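Local coordinates for protein diphosphomevalonate decarboxylase, putative (Trypanosoma brucei, PDB 2HKE) that probably catalyses the ATP-dependent decarboxylation of (R)-5-diphosphomevalonate to isopentenyl diphosphate, a precursor of isoprenoids and sterols, at residues M213-I217 and S218-P222; R235-A238 and T239-I243; S248-L251 and Q252-C255; A256-E259 and P260-Y264. The protein carries 1 engineered substitution. All coordinates share one frame; numbering follows the deposited sequence.

Contact 1 (M213-I217 and S218-P222)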
loop_
_atom_site.group_PDB
_atom_site.type_symbol
_atom_site.label_atom_id
_atom_site.label_comp_id
_atom_site.label_asym_id
_atom_site.label_seq_id
_atom_site.Cartn_x
_atom_site.Cartn_y
_atom_site.Cartn_z
ATOM N N MET A 213 5.323 -21.659 0.790
ATOM C CA MET A 213 4.129 -21.075 1.390
ATOM C C MET A 213 3.667 -21.760 2.680
ATOM O O MET A 213 3.231 -21.100 3.610
ATOM C CB MET A 213 3.006 -21.006 0.357
ATOM C CG MET A 213 3.296 -19.972 -0.714
ATOM S SD MET A 213 3.164 -18.322 -0.098
ATOM C CE MET A 213 1.350 -18.228 -0.032
ATOM N N LYS A 214 3.782 -23.090 2.768
ATOM C CA LYS A 214 3.324 -23.778 3.959
ATOM C C LYS A 214 3.952 -23.310 5.264
ATOM O O LYS A 214 3.237 -23.083 6.278
ATOM C CB LYS A 214 3.571 -25.291 3.795
ATOM C CG LYS A 214 2.972 -26.171 4.908
ATOM C CD LYS A 214 3.401 -27.622 4.663
ATOM C CE LYS A 214 2.988 -28.544 5.763
ATOM N NZ LYS A 214 1.505 -28.770 5.712
ATOM N N LYS A 215 5.288 -23.230 5.266
ATOM C CA LYS A 215 6.051 -22.831 6.427
ATOM C C LYS A 215 5.832 -21.336 6.670
ATOM O O LYS A 215 5.763 -20.909 7.810
ATOM C CB LYS A 215 7.545 -23.082 6.260
ATOM C CG LYS A 215 8.322 -22.762 7.516
ATOM C CD LYS A 215 9.776 -23.270 7.448
ATOM C CE LYS A 215 10.759 -22.111 7.321
ATOM N NZ LYS A 215 11.180 -21.877 5.960
ATOM N N ARG A 216 5.688 -20.577 5.598
ATOM C CA ARG A 216 5.411 -19.112 5.741
ATOM C C ARG A 216 4.140 -18.856 6.552
ATOM O O ARG A 216 4.146 -18.048 7.469
ATOM C CB ARG A 216 5.365 -18.436 4.382
ATOM C CG ARG A 216 4.906 -16.971 4.460
ATOM C CD ARG A 216 4.944 -16.267 3.150
ATOM N NE ARG A 216 4.385 -14.931 3.353
ATOM C CZ ARG A 216 4.952 -13.968 4.074
ATOM N NH1 ARG A 216 6.170 -14.100 4.595
ATOM N NH2 ARG A 216 4.295 -12.817 4.217
ATOM N N ILE A 217 3.063 -19.548 6.196
ATOM C CA ILE A 217 1.761 -19.353 6.792
ATOM C C ILE A 217 1.735 -19.907 8.185
ATOM O O ILE A 217 1.217 -19.301 9.114
ATOM C CB ILE A 217 0.673 -20.017 5.907
ATOM C CG1 ILE A 217 0.616 -19.256 4.572
ATOM C CG2 ILE A 217 -0.685 -20.109 6.635
ATOM C CD1 ILE A 217 -0.126 -19.942 3.441
ATOM N N SER A 218 2.333 -21.087 8.351
ATOM C CA SER A 218 2.236 -21.754 9.624
ATOM C C SER A 218 3.163 -21.191 10.686
ATOM O O SER A 218 2.779 -21.073 11.844
ATOM C CB SER A 218 2.567 -23.236 9.427
ATOM O OG SER A 218 2.302 -23.900 10.632
ATOM N N GLU A 219 4.396 -20.880 10.313
ATOM C CA GLU A 219 5.421 -20.505 11.268
ATOM C C GLU A 219 5.895 -19.058 11.108
ATOM O O GLU A 219 5.991 -18.356 12.083
ATOM C CB GLU A 219 6.608 -21.467 11.112
ATOM C CG GLU A 219 7.821 -21.151 11.980
ATOM C CD GLU A 219 8.990 -22.103 11.771
ATOM O OE1 GLU A 219 9.029 -23.177 12.412
ATOM O OE2 GLU A 219 9.872 -21.710 11.023
ATOM N N THR A 220 6.200 -18.631 9.899
ATOM C CA THR A 220 7.056 -17.454 9.728
ATOM C C THR A 220 6.250 -16.191 10.011
ATOM O O THR A 220 6.674 -15.317 10.740
ATOM C CB THR A 220 7.653 -17.384 8.329
ATOM O OG1 THR A 220 8.341 -18.626 8.035
ATOM C CG2 THR A 220 8.656 -16.232 8.198
ATOM N N VAL A 221 5.093 -16.079 9.386
ATOM C CA VAL A 221 4.317 -14.809 9.588
ATOM C C VAL A 221 3.957 -14.651 11.049
ATOM O O VAL A 221 4.168 -13.581 11.609
ATOM C CB VAL A 221 3.129 -14.688 8.662
ATOM C CG1 VAL A 221 2.213 -13.482 9.073
ATOM C CG2 VAL A 221 3.625 -14.526 7.207
ATOM N N PRO A 222 3.390 -15.690 11.697
ATOM C CA PRO A 222 3.170 -15.531 13.126
ATOM C C PRO A 222 4.390 -15.071 13.961
ATOM O O PRO A 222 4.230 -14.185 14.835
ATOM C CB PRO A 222 2.672 -16.921 13.547
ATOM C CG PRO A 222 1.980 -17.436 12.376
ATOM C CD PRO A 222 2.796 -16.940 11.196
#
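Val221 meets the guanidinium group of Arg216 from above. Its CG2 methyl sits over the centre of one face, with Val221 CG2 3.4 Å from Arg216 CZ. The Arg216 chain runs straight from CG to NE, with CG anti to the backbone N (chi1 173°). This carries the flat group up the same flank of the helix as Val221, five residues on. The guanidinium nitrogens of Arg216 are taken up by other parts of the protein. NH1 makes a salt bridge to Glu247 of helix 237-256, and NH2 gives a hydrogen bond to the backbone O of Lys18. These two bonds probably fix the tilt of the face on which Val221 rests. Ile254 of helix 237-256 also touches the Arg216 side chain.

On the outer side Lys215 and Glu219 lie alongside each other, pointing the same way. Lys215 CE comes within 3.8 Å of Glu219 OE2. The Lys215 chain bends at its last two torsions. Lys215 NZ stays 5.2 Å from Glu219 OE2, too far for a salt bridge, so any attraction is probably weak. In the backbone under these side chains the bonding shifts from i+4 to i+5. Lys215 O takes two bonds, from Glu219 N at 2.9 Å and from Thr220 N at 3.1 Å. Val221 N then bonds to Arg216 O at 2.9 Å, close to straight (172°). Pro222 N cannot bond back to the preceding turn, and the helix kinks there. The i to i+5 bonds of Thr220 and Val221 make a pi-bulge near the start of helix 213-234.

Contact 2 (R235-A238 and T239-I243); sequences RDFA and TFAEI
The backbone enters helix 237-256 through a regular first turn: Phe240 N bonds to Asp236 O, Glu242 N to Ala238 O, and Ala241 N to Phe237 O, the last the shortest at 2.7 Å. The carboxylate of Asp236 reaches forward over this turn. Its CG stands anti to the backbone N (chi1 178°), which brings both oxygens to Thr239. The Thr239 hydroxyl OG1 donates to Asp236 OD2 at 2.6 Å, meeting it from above the carboxylate plane. Thr239 N gives a longer, weak bond of 3.3 Å to Asp236 OD1. The two bonds hold the carboxylate by both oxygens. Its negative charge lies at the positive end of the helix dipole, which would probably stabilise it.

On another flank the Ala241 methyl packs over one face of the Phe237 ring. Ala241 CB is 4.2 Å from the Phe237 ring centroid and 28° off the normal, a CH-pi contact. Phe237 CE2 is the nearest ring atom, 3.8 Å from Ala241 CB. Trp180 and Ile183 also touch the Phe237 side chain. Phe240 makes edge-to-face contacts with Phe16 and Phe301, so this end of the helix is tied into an aromatic cluster. Arg235, with positive phi, closes the preceding helix 213-234 in a Schellman motif. This C-cap runs directly into the Asp236 N-cap, and the pair joins helix 213-234 to helix 237-256.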
loop_
_atom_site.group_PDB
_atom_site.type_symbol
_atom_site.label_atom_id
_atom_site.label_comp_id
_atom_site.label_asym_id
_atom_site.label_seq_id
_atom_site.Cartn_x
_atom_site.Cartn_y
_atom_site.Cartn_z
ATOM N N ARG A 235 10.047 1.181 19.246
ATOM C CA ARG A 235 10.719 2.037 18.269
ATOM C C ARG A 235 12.135 1.574 18.018
ATOM O O ARG A 235 13.060 2.362 18.003
ATOM C CB ARG A 235 10.679 3.527 18.693
ATOM C CG ARG A 235 9.313 4.056 18.980
ATOM C CD ARG A 235 9.403 5.325 19.863
ATOM N NE ARG A 235 8.091 5.883 20.205
ATOM C CZ ARG A 235 7.447 5.686 21.364
ATOM N NH1 ARG A 235 7.975 4.921 22.320
ATOM N NH2 ARG A 235 6.258 6.255 21.571
ATOM N N ASP A 236 12.281 0.264 17.752
ATOM C CA ASP A 236 13.541 -0.393 17.490
ATOM C C ASP A 236 13.665 -0.484 15.958
ATOM O O ASP A 236 13.131 -1.410 15.347
ATOM C CB ASP A 236 13.444 -1.792 18.071
ATOM C CG ASP A 236 14.689 -2.645 17.829
ATOM O OD1 ASP A 236 15.647 -2.228 17.136
ATOM O OD2 ASP A 236 14.657 -3.797 18.344
ATOM N N PHE A 237 14.299 0.510 15.359
ATOM C CA PHE A 237 14.326 0.581 13.919
ATOM C C PHE A 237 15.053 -0.591 13.306
ATOM O O PHE A 237 14.590 -1.150 12.313
ATOM C CB PHE A 237 14.967 1.880 13.437
ATOM C CG PHE A 237 15.029 1.964 11.978
ATOM C CD1 PHE A 237 13.894 2.350 11.257
ATOM C CD2 PHE A 237 16.161 1.612 11.293
ATOM C CE1 PHE A 237 13.932 2.365 9.879
ATOM C CE2 PHE A 237 16.183 1.653 9.907
ATOM C CZ PHE A 237 15.013 2.040 9.217
ATOM N N ALA A 238 16.216 -0.932 13.847
ATOM C CA ALA A 238 16.994 -2.024 13.253
ATOM C C ALA A 238 16.218 -3.347 13.138
ATOM O O ALA A 238 16.263 -4.007 12.095
ATOM C CB ALA A 238 18.331 -2.214 14.013
ATOM N N THR A 239 15.506 -3.740 14.203
ATOM C CA THR A 239 14.711 -4.966 14.193
ATOM C C THR A 239 13.578 -4.830 13.197
ATOM O O THR A 239 13.308 -5.760 12.395
ATOM C CB THR A 239 14.184 -5.303 15.597
ATOM O OG1 THR A 239 15.321 -5.509 16.462
ATOM C CG2 THR A 239 13.322 -6.584 15.553
ATOM N N PHE A 240 12.925 -3.679 13.216
ATOM C CA PHE A 240 11.852 -3.420 12.253
ATOM C C PHE A 240 12.362 -3.553 10.808
ATOM O O PHE A 240 11.752 -4.227 9.934
ATOM C CB PHE A 240 11.250 -2.032 12.487
ATOM C CG PHE A 240 10.278 -1.616 11.416
ATOM C CD1 PHE A 240 8.997 -2.131 11.385
ATOM C CD2 PHE A 240 10.686 -0.749 10.387
ATOM C CE1 PHE A 240 8.129 -1.783 10.378
ATOM C CE2 PHE A 240 9.799 -0.446 9.341
ATOM C CZ PHE A 240 8.524 -0.956 9.371
ATOM N N ALA A 241 13.492 -2.907 10.555
ATOM C CA ALA A 241 14.115 -2.882 9.238
ATOM C C ALA A 241 14.499 -4.281 8.749
ATOM O O ALA A 241 14.285 -4.633 7.585
ATOM C CB ALA A 241 15.349 -1.973 9.255
ATOM N N GLU A 242 15.066 -5.048 9.647
ATOM C CA GLU A 242 15.410 -6.430 9.379
ATOM C C GLU A 242 14.218 -7.307 8.989
ATOM O O GLU A 242 14.302 -8.059 7.994
ATOM C CB GLU A 242 16.180 -7.010 10.611
ATOM C CG GLU A 242 17.547 -6.414 10.778
ATOM C CD GLU A 242 18.069 -6.461 12.242
ATOM O OE1 GLU A 242 17.485 -7.199 13.073
ATOM O OE2 GLU A 242 19.105 -5.787 12.532
ATOM N N ILE A 243 13.118 -7.191 9.731
ATOM C CA ILE A 243 11.864 -7.902 9.396
ATOM C C ILE A 243 11.403 -7.474 8.022
ATOM O O ILE A 243 11.006 -8.302 7.192
ATOM C CB ILE A 243 10.732 -7.645 10.444
ATOM C CG1 ILE A 243 11.102 -8.300 11.752
ATOM C CG2 ILE A 243 9.314 -8.055 9.903
ATOM C CD1 ILE A 243 11.169 -9.836 11.655
#

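Contact 3 (S248-L251 and Q252-C255)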
loop_
_atom_site.group_PDB
_atom_site.type_symbol
_atom_site.label_atom_id
_atom_site.label_comp_id
_atom_site.label_asym_id
_atom_site.label_seq_id
_atom_site.Cartn_x
_atom_site.Cartn_y
_atom_site.Cartn_z
ATOM N N SER A 248 10.386 -8.913 2.414
ATOM C CA SER A 248 10.530 -8.571 1.009
ATOM C C SER A 248 11.283 -9.633 0.264
ATOM O O SER A 248 10.881 -10.060 -0.818
ATOM C CB SER A 248 11.287 -7.256 0.909
ATOM O OG SER A 248 11.415 -6.847 -0.448
ATOM N N ASP A 249 12.402 -10.076 0.840
ATOM C CA ASP A 249 13.176 -11.161 0.211
ATOM C C ASP A 249 12.314 -12.404 0.029
ATOM O O ASP A 249 12.357 -13.049 -1.067
ATOM C CB ASP A 249 14.403 -11.524 1.069
ATOM C CG ASP A 249 15.454 -10.447 1.114
ATOM O OD1 ASP A 249 15.456 -9.486 0.307
ATOM O OD2 ASP A 249 16.365 -10.598 1.977
ATOM N N ASP A 250 11.542 -12.742 1.051
ATOM C CA ASP A 250 10.725 -13.964 1.017
ATOM C C ASP A 250 9.641 -13.916 -0.062
ATOM O O ASP A 250 9.413 -14.925 -0.771
ATOM C CB ASP A 250 10.118 -14.295 2.379
ATOM C CG ASP A 250 11.111 -14.891 3.387
ATOM O OD1 ASP A 250 12.289 -15.187 3.057
ATOM O OD2 ASP A 250 10.679 -15.106 4.571
ATOM N N LEU A 251 8.976 -12.776 -0.236
ATOM C CA LEU A 251 7.972 -12.667 -1.282
ATOM C C LEU A 251 8.604 -12.810 -2.660
ATOM O O LEU A 251 8.059 -13.492 -3.546
ATOM C CB LEU A 251 7.264 -11.328 -1.169
ATOM C CG LEU A 251 6.218 -11.015 -2.230
ATOM C CD1 LEU A 251 5.161 -12.144 -2.301
ATOM C CD2 LEU A 251 5.518 -9.666 -1.931
ATOM N N GLN A 252 9.799 -12.242 -2.839
ATOM C CA GLN A 252 10.469 -12.412 -4.133
ATOM C C GLN A 252 10.844 -13.909 -4.331
ATOM O O GLN A 252 10.726 -14.417 -5.458
ATOM C CB GLN A 252 11.685 -11.481 -4.289
ATOM C CG GLN A 252 11.247 -10.023 -4.538
ATOM C CD GLN A 252 12.356 -9.037 -4.468
ATOM O OE1 GLN A 252 13.427 -9.301 -3.864
ATOM N NE2 GLN A 252 12.114 -7.858 -5.045
ATOM N N GLU A 253 11.252 -14.585 -3.282
ATOM C CA GLU A 253 11.609 -16.003 -3.397
ATOM C C GLU A 253 10.377 -16.845 -3.638
ATOM O O GLU A 253 10.428 -17.839 -4.415
ATOM C CB GLU A 253 12.398 -16.485 -2.188
ATOM C CG GLU A 253 13.033 -17.857 -2.442
ATOM C CD GLU A 253 13.751 -18.459 -1.222
ATOM O OE1 GLU A 253 13.811 -17.800 -0.156
ATOM O OE2 GLU A 253 14.224 -19.630 -1.339
ATOM N N ILE A 254 9.278 -16.498 -2.976
ATOM C CA ILE A 254 8.002 -17.163 -3.243
ATOM C C ILE A 254 7.617 -17.049 -4.699
ATOM O O ILE A 254 7.255 -18.042 -5.335
ATOM C CB ILE A 254 6.887 -16.631 -2.334
ATOM C CG1 ILE A 254 7.117 -17.151 -0.909
ATOM C CG2 ILE A 254 5.535 -17.136 -2.835
ATOM C CD1 ILE A 254 6.409 -16.378 0.172
ATOM N N CYS A 255 7.694 -15.845 -5.237
ATOM C CA CYS A 255 7.378 -15.618 -6.636
ATOM C C CYS A 255 8.316 -16.441 -7.540
ATOM O O CYS A 255 7.889 -17.011 -8.533
ATOM C CB CYS A 255 7.430 -14.143 -6.941
ATOM S SG CYS A 255 5.931 -13.307 -6.276
HETATM O O HOH W 1 13.540 -8.089 -1.461
HETATM O O HOH W 2 13.973 -15.517 0.720
HETATM O O HOH W 3 12.530 -18.303 2.727
#
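The last full turns of helix 237-256 carry this contact, and water joins side chains along two of their flanks. Four regular i to i+4 bonds form the frame, from Gln252 N to Ser248 O through to Cys255 N to Leu251 O. The shortest is Ile254 N to Asp250 O, at 2.7 Å.

One water is gripped three ways. It accepts from Ser248 OG at 2.7 Å, and it donates to Asp249 OD1 at 3.0 Å and to Gln252 OE1 at 2.7 Å. A chi1 of -74° places Gln252 CG beside its backbone N, toward Ser248, and the extended chain then carries OE1 to the water. Ser248 OG is also bonded to Phe292 N, and Asp249 OD1 to Tyr290 OH, so the site is linked to strand 288-291 and the loop after it.

The carboxylates of Asp250 and Glu253 come close on another flank, with Asp250 OD1 4.4 Å from Glu253 OE1. Two further waters donate to both of these oxygens; the tighter of the two lies 2.9 Å from Asp250 OD1. The other oxygen of Asp250, OD2, forms a salt bridge with Arg224 of helix 213-234.

Leu251 CD1 packs 4.2 Å from Cys255 SG on the buried side. The two bridging waters, with Arg224 paired to Asp250 OD2, probably soften the repulsion between the carboxylates and let both keep their negative charge.

Contact 4 (A256-E259 and P260-Y264)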
loop_
_atom_site.group_PDB
_atom_site.type_symbol
_atom_site.label_atom_id
_atom_site.label_comp_id
_atom_site.label_asym_id
_atom_site.label_seq_id
_atom_site.Cartn_x
_atom_site.Cartn_y
_atom_site.Cartn_z
ATOM N N ALA A 256 9.599 -16.476 -7.199
ATOM C CA ALA A 256 10.589 -17.166 -8.040
ATOM C C ALA A 256 10.385 -18.686 -8.041
ATOM O O ALA A 256 10.788 -19.329 -8.984
ATOM C CB ALA A 256 12.023 -16.842 -7.551
ATOM N N THR A 257 9.794 -19.236 -6.991
ATOM C CA THR A 257 9.536 -20.666 -6.832
ATOM C C THR A 257 8.065 -21.056 -7.095
ATOM O O THR A 257 7.626 -22.184 -6.809
ATOM C CB THR A 257 9.910 -21.102 -5.447
ATOM O OG1 THR A 257 9.120 -20.402 -4.497
ATOM C CG2 THR A 257 11.411 -20.849 -5.144
ATOM N N THR A 258 7.316 -20.101 -7.625
ATOM C CA THR A 258 5.969 -20.342 -8.127
ATOM C C THR A 258 6.114 -20.971 -9.504
ATOM O O THR A 258 7.097 -20.730 -10.209
ATOM C CB THR A 258 5.173 -19.007 -8.170
ATOM O OG1 THR A 258 5.048 -18.517 -6.828
ATOM C CG2 THR A 258 3.746 -19.167 -8.765
ATOM N N GLU A 259 5.113 -21.768 -9.884
ATOM C CA GLU A 259 5.097 -22.415 -11.217
ATOM C C GLU A 259 3.823 -22.100 -11.973
ATOM O O GLU A 259 2.735 -22.449 -11.518
ATOM C CB GLU A 259 5.260 -23.917 -11.018
ATOM C CG GLU A 259 6.560 -24.237 -10.362
ATOM C CD GLU A 259 6.945 -25.682 -10.429
ATOM O OE1 GLU A 259 6.034 -26.545 -10.417
ATOM O OE2 GLU A 259 8.177 -25.952 -10.483
ATOM N N PRO A 260 3.916 -21.383 -13.103
ATOM C CA PRO A 260 5.083 -20.747 -13.733
ATOM C C PRO A 260 5.666 -19.647 -12.853
ATOM O O PRO A 260 4.940 -19.057 -12.038
ATOM C CB PRO A 260 4.510 -20.109 -14.983
ATOM C CG PRO A 260 3.180 -20.664 -15.169
ATOM C CD PRO A 260 2.689 -21.159 -13.871
ATOM N N LYS A 261 6.965 -19.394 -13.020
ATOM C CA LYS A 261 7.669 -18.383 -12.240
ATOM C C LYS A 261 7.016 -17.017 -12.436
ATOM O O LYS A 261 6.559 -16.657 -13.532
ATOM C CB LYS A 261 9.112 -18.314 -12.696
ATOM C CG LYS A 261 10.067 -17.576 -11.829
ATOM C CD LYS A 261 11.472 -17.596 -12.499
ATOM C CE LYS A 261 12.408 -16.512 -11.930
ATOM N NZ LYS A 261 13.859 -16.623 -12.423
ATOM N N ILE A 262 6.976 -16.271 -11.343
ATOM C CA ILE A 262 6.474 -14.904 -11.331
ATOM C C ILE A 262 7.648 -13.981 -11.045
ATOM O O ILE A 262 8.390 -14.196 -10.045
ATOM C CB ILE A 262 5.443 -14.679 -10.187
ATOM C CG1 ILE A 262 4.195 -15.546 -10.370
ATOM C CG2 ILE A 262 5.078 -13.165 -10.115
ATOM C CD1 ILE A 262 3.185 -15.541 -9.152
ATOM N N THR A 263 7.799 -12.953 -11.874
ATOM C CA THR A 263 8.887 -11.981 -11.720
ATOM C C THR A 263 8.339 -10.582 -11.807
ATOM O O THR A 263 7.870 -10.144 -12.869
ATOM C CB THR A 263 9.927 -12.121 -12.858
ATOM O OG1 THR A 263 10.351 -13.495 -12.923
ATOM C CG2 THR A 263 11.117 -11.203 -12.590
ATOM N N TYR A 264 8.403 -9.857 -10.689
ATOM C CA TYR A 264 8.045 -8.466 -10.724
ATOM C C TYR A 264 9.274 -7.553 -10.627
ATOM O O TYR A 264 9.183 -6.378 -10.940
ATOM C CB TYR A 264 7.099 -8.175 -9.560
ATOM C CG TYR A 264 5.796 -8.909 -9.630
ATOM C CD1 TYR A 264 4.968 -8.802 -10.733
ATOM C CD2 TYR A 264 5.362 -9.685 -8.552
ATOM C CE1 TYR A 264 3.719 -9.482 -10.769
ATOM C CE2 TYR A 264 4.150 -10.347 -8.585
ATOM C CZ TYR A 264 3.309 -10.215 -9.677
ATOM O OH TYR A 264 2.104 -10.904 -9.659
#
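Thr258 and Ile262 meet methyl to methyl, and their torsions put them there. A chi1 of -63° sets Thr258 OG1 next to its own nitrogen and swings CG2 toward Ile262. The Ile262 chain is extended to CD1 (chi2 172°), and this terminal methyl of Ile262 lies 3.7 Å from Thr258 CG2. The same Thr258 methyl, CG2, comes 3.5 Å from Pro260 O.

The peptide bond between Glu259 and Pro260 is cis. It bends the chain sharply back, and the Glu259 and Pro260 CA atoms are only 3.0 Å apart. Thr258 to Lys261 form a type VIb turn, with no backbone hydrogen bond closing it. It reverses the loop that follows helix 237-256. Across the turn Lys261 CA makes a C-H...O contact with Thr258 O, at 3.2 Å. Lys261 then runs back beside the end of the helix, where Lys261 CG lies 3.4 Å from Ala256 O.

The polar end of Thr258 has other partners: OG1 bonds to Ile254 O, in the last turn of the helix, and to Ser206 OG. Helix 199-209 also holds the turn itself. Glu259 N bonds to Thr209 OG1, while Glu259 O accepts from Gln205 NE2, whose side chain touches Pro260 as well.

All four contacts lie in the C-terminal domain, of the GHMP type, and follow one another along the chain. Contact 1 is near the start of helix 213-234. Contact 2 opens helix 237-256, contact 3 is close to its end, and contact 4 is the loop beyond. Contacts 2 and 3 share that helix, with centres 19 Å apart. Contacts 1 and 3 meet where Arg216 CD packs 3.3 Å from Ile254 CD1. Contacts 3 and 4 join through a probable hydrogen bond from Ile262 N to Cys255 O. Contacts 2 and 4 are farthest apart, with centres 28 Å apart. The antiparallel hairpin brings the start of helix 213-234 beside the end of helix 237-256, after which the loop turns back.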